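Local coordinates for conserved hypothetical protein (PDB 2FB0) that is of unknown function but may act as an oxidoreductase, possibly a small monooxygenase, at residues L28-D42 with M54-H68. Numbering follows the deposited sequence.
With ACT (acetate ion), chain B.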
loop_
_atom_site.group_PDB
_atom_site.type_symbol
_atom_site.label_atom_id
_atom_site.label_comp_id
_atom_site.label_asym_id
_atom_site.label_seq_id
_atom_site.Cartn_x
_atom_site.Cartn_y
_atom_site.Cartn_z
ATOM N N LEU A 28 15.266 4.366 3.430
ATOM C CA LEU A 28 14.726 5.444 2.606
ATOM C C LEU A 28 13.469 6.060 3.278
ATOM O O LEU A 28 13.238 7.265 3.201
ATOM C CB LEU A 28 14.407 4.946 1.180
ATOM C CG LEU A 28 13.849 5.969 0.175
ATOM C CD1 LEU A 28 14.757 7.210 0.041
ATOM C CD2 LEU A 28 13.579 5.335 -1.194
ATOM N N THR A 29 12.684 5.216 3.941
ATOM C CA THR A 29 11.501 5.662 4.692
ATOM C C THR A 29 11.904 6.652 5.806
ATOM O O THR A 29 11.366 7.744 5.881
ATOM C CB THR A 29 10.716 4.451 5.274
ATOM O OG1 THR A 29 10.204 3.642 4.203
ATOM C CG2 THR A 29 9.552 4.913 6.183
ATOM N N ALA A 30 12.876 6.275 6.634
ATOM C CA ALA A 30 13.371 7.171 7.692
ATOM C C ALA A 30 13.908 8.491 7.132
ATOM O O ALA A 30 13.654 9.550 7.702
ATOM C CB ALA A 30 14.436 6.453 8.567
ATOM N N CYS A 31 14.635 8.435 6.010
ATOM C CA CYS A 31 15.184 9.640 5.381
ATOM C C CYS A 31 14.096 10.561 4.818
ATOM O O CYS A 31 14.126 11.776 5.031
ATOM C CB CYS A 31 16.143 9.275 4.242
ATOM S SG CYS A 31 17.687 8.542 4.760
ATOM N N SER A 32 13.147 9.975 4.092
ATOM C CA SER A 32 12.104 10.747 3.422
ATOM C C SER A 32 11.166 11.436 4.420
ATOM O O SER A 32 10.755 12.572 4.190
ATOM C CB SER A 32 11.316 9.860 2.450
ATOM O OG SER A 32 12.202 9.141 1.599
ATOM N N LEU A 33 10.847 10.753 5.517
ATOM C CA LEU A 33 10.009 11.328 6.587
ATOM C C LEU A 33 10.567 12.603 7.239
ATOM O O LEU A 33 9.811 13.369 7.847
ATOM C CB LEU A 33 9.719 10.292 7.666
ATOM C CG LEU A 33 8.712 9.198 7.323
ATOM C CD1 LEU A 33 8.697 8.172 8.442
ATOM C CD2 LEU A 33 7.304 9.772 7.066
ATOM N N LYS A 34 11.877 12.823 7.104
ATOM C CA LYS A 34 12.520 14.041 7.601
ATOM C C LYS A 34 12.303 15.207 6.647
ATOM O O LYS A 34 12.569 16.351 7.002
ATOM C CB LYS A 34 14.026 13.829 7.803
ATOM C CG LYS A 34 14.385 12.910 8.948
ATOM C CD LYS A 34 15.893 12.687 8.992
ATOM C CE LYS A 34 16.286 11.735 10.119
ATOM N NZ LYS A 34 17.764 11.501 10.122
ATOM N N GLU A 35 11.847 14.919 5.431
ATOM C CA GLU A 35 11.556 15.963 4.456
ATOM C C GLU A 35 10.224 16.639 4.808
ATOM O O GLU A 35 9.228 15.974 5.104
ATOM C CB GLU A 35 11.507 15.396 3.032
ATOM C CG GLU A 35 12.830 14.843 2.507
ATOM C CD GLU A 35 12.686 14.239 1.119
ATOM O OE1 GLU A 35 12.207 14.940 0.208
ATOM O OE2 GLU A 35 13.043 13.064 0.933
ATOM N N GLU A 36 10.222 17.965 4.771
ATOM C CA GLU A 36 9.089 18.757 5.244
ATOM C C GLU A 36 7.814 18.468 4.427
ATOM O O GLU A 36 6.724 18.322 5.001
ATOM C CB GLU A 36 9.473 20.250 5.223
ATOM C CG GLU A 36 8.497 21.205 5.904
ATOM C CD GLU A 36 8.317 20.934 7.394
ATOM O OE1 GLU A 36 9.243 20.358 8.034
ATOM O OE2 GLU A 36 7.241 21.315 7.923
ATOM N N GLY A 37 7.962 18.357 3.102
ATOM C CA GLY A 37 6.829 18.094 2.213
ATOM C C GLY A 37 6.394 16.633 2.149
ATOM O O GLY A 37 5.442 16.308 1.459
ATOM N N CYS A 38 7.087 15.756 2.876
ATOM C CA CYS A 38 6.695 14.362 2.951
ATOM C C CYS A 38 5.618 14.230 4.012
ATOM O O CYS A 38 5.891 14.394 5.198
ATOM C CB CYS A 38 7.875 13.461 3.308
ATOM S SG CYS A 38 7.446 11.690 3.367
ATOM N N ILE A 39 4.401 13.930 3.581
ATOM C CA ILE A 39 3.277 13.798 4.506
ATOM C C ILE A 39 3.252 12.407 5.151
ATOM O O ILE A 39 3.042 12.276 6.372
ATOM C CB ILE A 39 1.957 14.214 3.811
ATOM C CG1 ILE A 39 1.990 15.739 3.625
ATOM C CG2 ILE A 39 0.730 13.751 4.616
ATOM C CD1 ILE A 39 0.934 16.282 2.765
ATOM N N ALA A 40 3.528 11.381 4.346
ATOM C CA ALA A 40 3.571 10.003 4.830
ATOM C C ALA A 40 4.492 9.163 3.948
ATOM O O ALA A 40 4.663 9.445 2.760
ATOM C CB ALA A 40 2.166 9.391 4.846
ATOM N N TYR A 41 5.076 8.125 4.537
ATOM C CA TYR A 41 5.978 7.270 3.809
ATOM C C TYR A 41 6.184 6.038 4.660
ATOM O O TYR A 41 6.550 6.152 5.822
ATOM C CB TYR A 41 7.311 8.005 3.583
ATOM C CG TYR A 41 8.168 7.469 2.454
ATOM C CD1 TYR A 41 8.450 8.255 1.338
ATOM C CD2 TYR A 41 8.704 6.177 2.508
ATOM C CE1 TYR A 41 9.274 7.772 0.294
ATOM C CE2 TYR A 41 9.518 5.684 1.474
ATOM C CZ TYR A 41 9.794 6.482 0.378
ATOM O OH TYR A 41 10.577 5.975 -0.641
ATOM N N ASP A 42 5.942 4.862 4.090
ATOM C CA ASP A 42 6.206 3.620 4.812
ATOM C C ASP A 42 6.431 2.467 3.846
ATOM O O ASP A 42 5.990 2.510 2.702
ATOM C CB ASP A 42 5.063 3.287 5.800
ATOM C CG ASP A 42 5.496 2.331 6.917
ATOM O OD1 ASP A 42 6.711 2.038 7.047
ATOM O OD2 ASP A 42 4.617 1.876 7.690
HETATM N N MSE A 54 5.657 -3.153 -0.993
HETATM C CA MSE A 54 5.278 -1.889 -1.592
HETATM C C MSE A 54 5.671 -0.724 -0.720
HETATM O O MSE A 54 5.840 -0.867 0.495
HETATM C CB MSE A 54 3.780 -1.846 -1.949
HETATM C CG MSE A 54 2.817 -1.901 -0.765
HETATM SE SE MSE A 54 1.011 -1.384 -1.329
HETATM C CE MSE A 54 1.542 0.470 -1.795
ATOM N N ILE A 55 5.867 0.417 -1.363
ATOM C CA ILE A 55 6.148 1.657 -0.671
ATOM C C ILE A 55 4.943 2.551 -0.918
ATOM O O ILE A 55 4.533 2.757 -2.063
ATOM C CB ILE A 55 7.448 2.338 -1.169
ATOM C CG1 ILE A 55 8.648 1.377 -1.059
ATOM C CG2 ILE A 55 7.741 3.580 -0.330
ATOM C CD1 ILE A 55 9.952 1.924 -1.699
ATOM N N CYS A 56 4.339 3.014 0.171
ATOM C CA CYS A 56 3.214 3.932 0.110
ATOM C C CYS A 56 3.695 5.305 0.561
ATOM O O CYS A 56 4.321 5.430 1.611
ATOM C CB CYS A 56 2.085 3.448 1.022
ATOM S SG CYS A 56 0.528 4.304 0.702
ATOM N N GLU A 57 3.419 6.333 -0.235
ATOM C CA GLU A 57 3.923 7.667 0.056
ATOM C C GLU A 57 2.823 8.678 -0.132
ATOM O O GLU A 57 1.971 8.506 -0.987
ATOM C CB GLU A 57 5.079 8.031 -0.885
ATOM C CG GLU A 57 6.073 6.903 -1.055
ATOM C CD GLU A 57 7.116 7.161 -2.114
ATOM O OE1 GLU A 57 7.424 8.332 -2.411
ATOM O OE2 GLU A 57 7.644 6.161 -2.635
ATOM N N THR A 58 2.864 9.747 0.659
ATOM C CA THR A 58 2.032 10.908 0.398
ATOM C C THR A 58 2.905 12.151 0.408
ATOM O O THR A 58 3.658 12.390 1.359
ATOM C CB THR A 58 0.909 11.050 1.434
ATOM O OG1 THR A 58 0.222 9.804 1.536
ATOM C CG2 THR A 58 -0.083 12.163 1.037
ATOM N N TRP A 59 2.791 12.929 -0.662
ATOM C CA TRP A 59 3.577 14.136 -0.854
ATOM C C TRP A 59 2.653 15.332 -0.862
ATOM O O TRP A 59 1.542 15.260 -1.389
ATOM C CB TRP A 59 4.419 14.049 -2.140
ATOM C CG TRP A 59 5.489 13.029 -1.940
ATOM C CD1 TRP A 59 5.436 11.700 -2.273
ATOM C CD2 TRP A 59 6.728 13.225 -1.258
ATOM N NE1 TRP A 59 6.586 11.063 -1.851
ATOM C CE2 TRP A 59 7.391 11.979 -1.227
ATOM C CE3 TRP A 59 7.348 14.341 -0.672
ATOM C CZ2 TRP A 59 8.650 11.819 -0.647
ATOM C CZ3 TRP A 59 8.596 14.179 -0.094
ATOM C CH2 TRP A 59 9.229 12.926 -0.079
ATOM N N GLN A 60 3.107 16.423 -0.246
ATOM C CA GLN A 60 2.278 17.623 -0.123
ATOM C C GLN A 60 1.823 18.163 -1.466
ATOM O O GLN A 60 0.690 18.625 -1.607
ATOM C CB GLN A 60 3.009 18.726 0.649
ATOM C CG GLN A 60 2.056 19.866 1.036
ATOM C CD GLN A 60 2.715 20.938 1.866
ATOM O OE1 GLN A 60 3.555 20.652 2.728
ATOM N NE2 GLN A 60 2.348 22.189 1.603
ATOM N N ASN A 61 2.723 18.111 -2.443
ATOM C CA ASN A 61 2.452 18.582 -3.790
ATOM C C ASN A 61 3.530 18.082 -4.750
ATOM O O ASN A 61 4.502 17.415 -4.337
ATOM C CB ASN A 61 2.374 20.124 -3.829
ATOM C CG ASN A 61 3.598 20.785 -3.230
ATOM O OD1 ASN A 61 4.716 20.578 -3.699
ATOM N ND2 ASN A 61 3.397 21.582 -2.180
ATOM N N ALA A 62 3.346 18.414 -6.023
ATOM C CA ALA A 62 4.256 17.993 -7.093
ATOM C C ALA A 62 5.671 18.526 -6.932
ATOM O O ALA A 62 6.639 17.849 -7.304
ATOM C CB ALA A 62 3.684 18.382 -8.471
ATOM N N GLU A 63 5.807 19.729 -6.376
ATOM C CA GLU A 63 7.131 20.325 -6.261
ATOM C C GLU A 63 8.000 19.769 -5.138
ATOM O O GLU A 63 9.206 19.610 -5.324
ATOM C CB GLU A 63 7.080 21.856 -6.285
ATOM C CG GLU A 63 6.829 22.396 -7.724
ATOM C CD GLU A 63 7.613 21.629 -8.834
ATOM O OE1 GLU A 63 8.869 21.773 -8.924
ATOM O OE2 GLU A 63 6.962 20.886 -9.624
ATOM N N VAL A 64 7.409 19.447 -3.993
ATOM C CA VAL A 64 8.181 18.777 -2.946
ATOM C C VAL A 64 8.551 17.334 -3.344
ATOM O O VAL A 64 9.573 16.809 -2.898
ATOM C CB VAL A 64 7.504 18.823 -1.538
ATOM C CG1 VAL A 64 7.434 20.286 -1.002
ATOM C CG2 VAL A 64 6.131 18.177 -1.561
ATOM N N LEU A 65 7.713 16.697 -4.161
ATOM C CA LEU A 65 8.032 15.371 -4.701
ATOM C C LEU A 65 9.221 15.461 -5.672
ATOM O O LEU A 65 10.158 14.656 -5.588
ATOM C CB LEU A 65 6.819 14.725 -5.380
ATOM C CG LEU A 65 7.093 13.371 -6.064
ATOM C CD1 LEU A 65 7.652 12.311 -5.085
ATOM C CD2 LEU A 65 5.854 12.856 -6.771
ATOM N N ALA A 66 9.177 16.448 -6.569
ATOM C CA ALA A 66 10.271 16.696 -7.523
ATOM C C ALA A 66 11.580 16.931 -6.787
ATOM O O ALA A 66 12.598 16.350 -7.147
ATOM C CB ALA A 66 9.939 17.879 -8.451
ATOM N N ALA A 67 11.543 17.750 -5.734
ATOM C CA ALA A 67 12.722 17.984 -4.903
ATOM C C ALA A 67 13.209 16.705 -4.206
ATOM O O ALA A 67 14.413 16.460 -4.138
ATOM C CB ALA A 67 12.458 19.110 -3.872
ATOM N N HIS A 68 12.281 15.898 -3.683
ATOM C CA HIS A 68 12.621 14.588 -3.098
ATOM C C HIS A 68 13.441 13.725 -4.063
ATOM O O HIS A 68 14.423 13.099 -3.674
ATOM C CB HIS A 68 11.334 13.858 -2.701
ATOM C CG HIS A 68 11.511 12.408 -2.365
ATOM N ND1 HIS A 68 12.214 11.974 -1.261
ATOM C CD2 HIS A 68 11.013 11.292 -2.955
ATOM C CE1 HIS A 68 12.162 10.652 -1.199
ATOM N NE2 HIS A 68 11.431 10.215 -2.210
HETATM C C ACT B . 10.096 7.382 -3.933
HETATM O O ACT B . 10.744 7.631 -2.886
HETATM O OXT ACT B . 9.606 8.359 -4.559
HETATM C CH3 ACT B . 9.927 5.991 -4.436
HETATM O O HOH W 1 10.907 17.312 -0.539
HETATM O O HOH W 2 3.806 18.992 4.890
#
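Ile55 sets its CG2 against the Tyr41 ring, 3.3 Å from CE2, while one residue on, Cys56 and Asp42 exchange both backbone bonds of an antiparallel pair. Glu57 runs alongside Tyr41 and lays its CG over one ring face, a CH-pi contact; its carboxylate then turns OE1, through the anti lone pair, to Trp59 NE1 (2.9 Å, 171° at the hydrogen). Thr58 O receives two amides, Ile39 N at 2.8 Å and Ala40 N at 3.2 Å, the mark of a classic beta bulge. This hairpin supplies the outermost strand, 38-46, and its neighbour, 52-59, in the four-stranded antiparallel sheet of a dimeric alpha-beta barrel fold. Trp59 takes Cys38 SG over its six-membered ring, 4.3 Å from the centroid, with Leu65 CD1 on the opposite face. Gln60 N closes the pairing on Gly37 O, and Val64, on the next helix, packs on Gly37 CA. At the far end His68 gives ND1 to the syn lone pair of Glu35 OE2 at 2.6 Å; His73 also bonds that oxygen. The other ring nitrogen, NE2, donates nearly straight, at 2.8 Å, to O of an acetate probably picked up from the crystallisation liquor, and Tyr41 OH donates to the same oxygen.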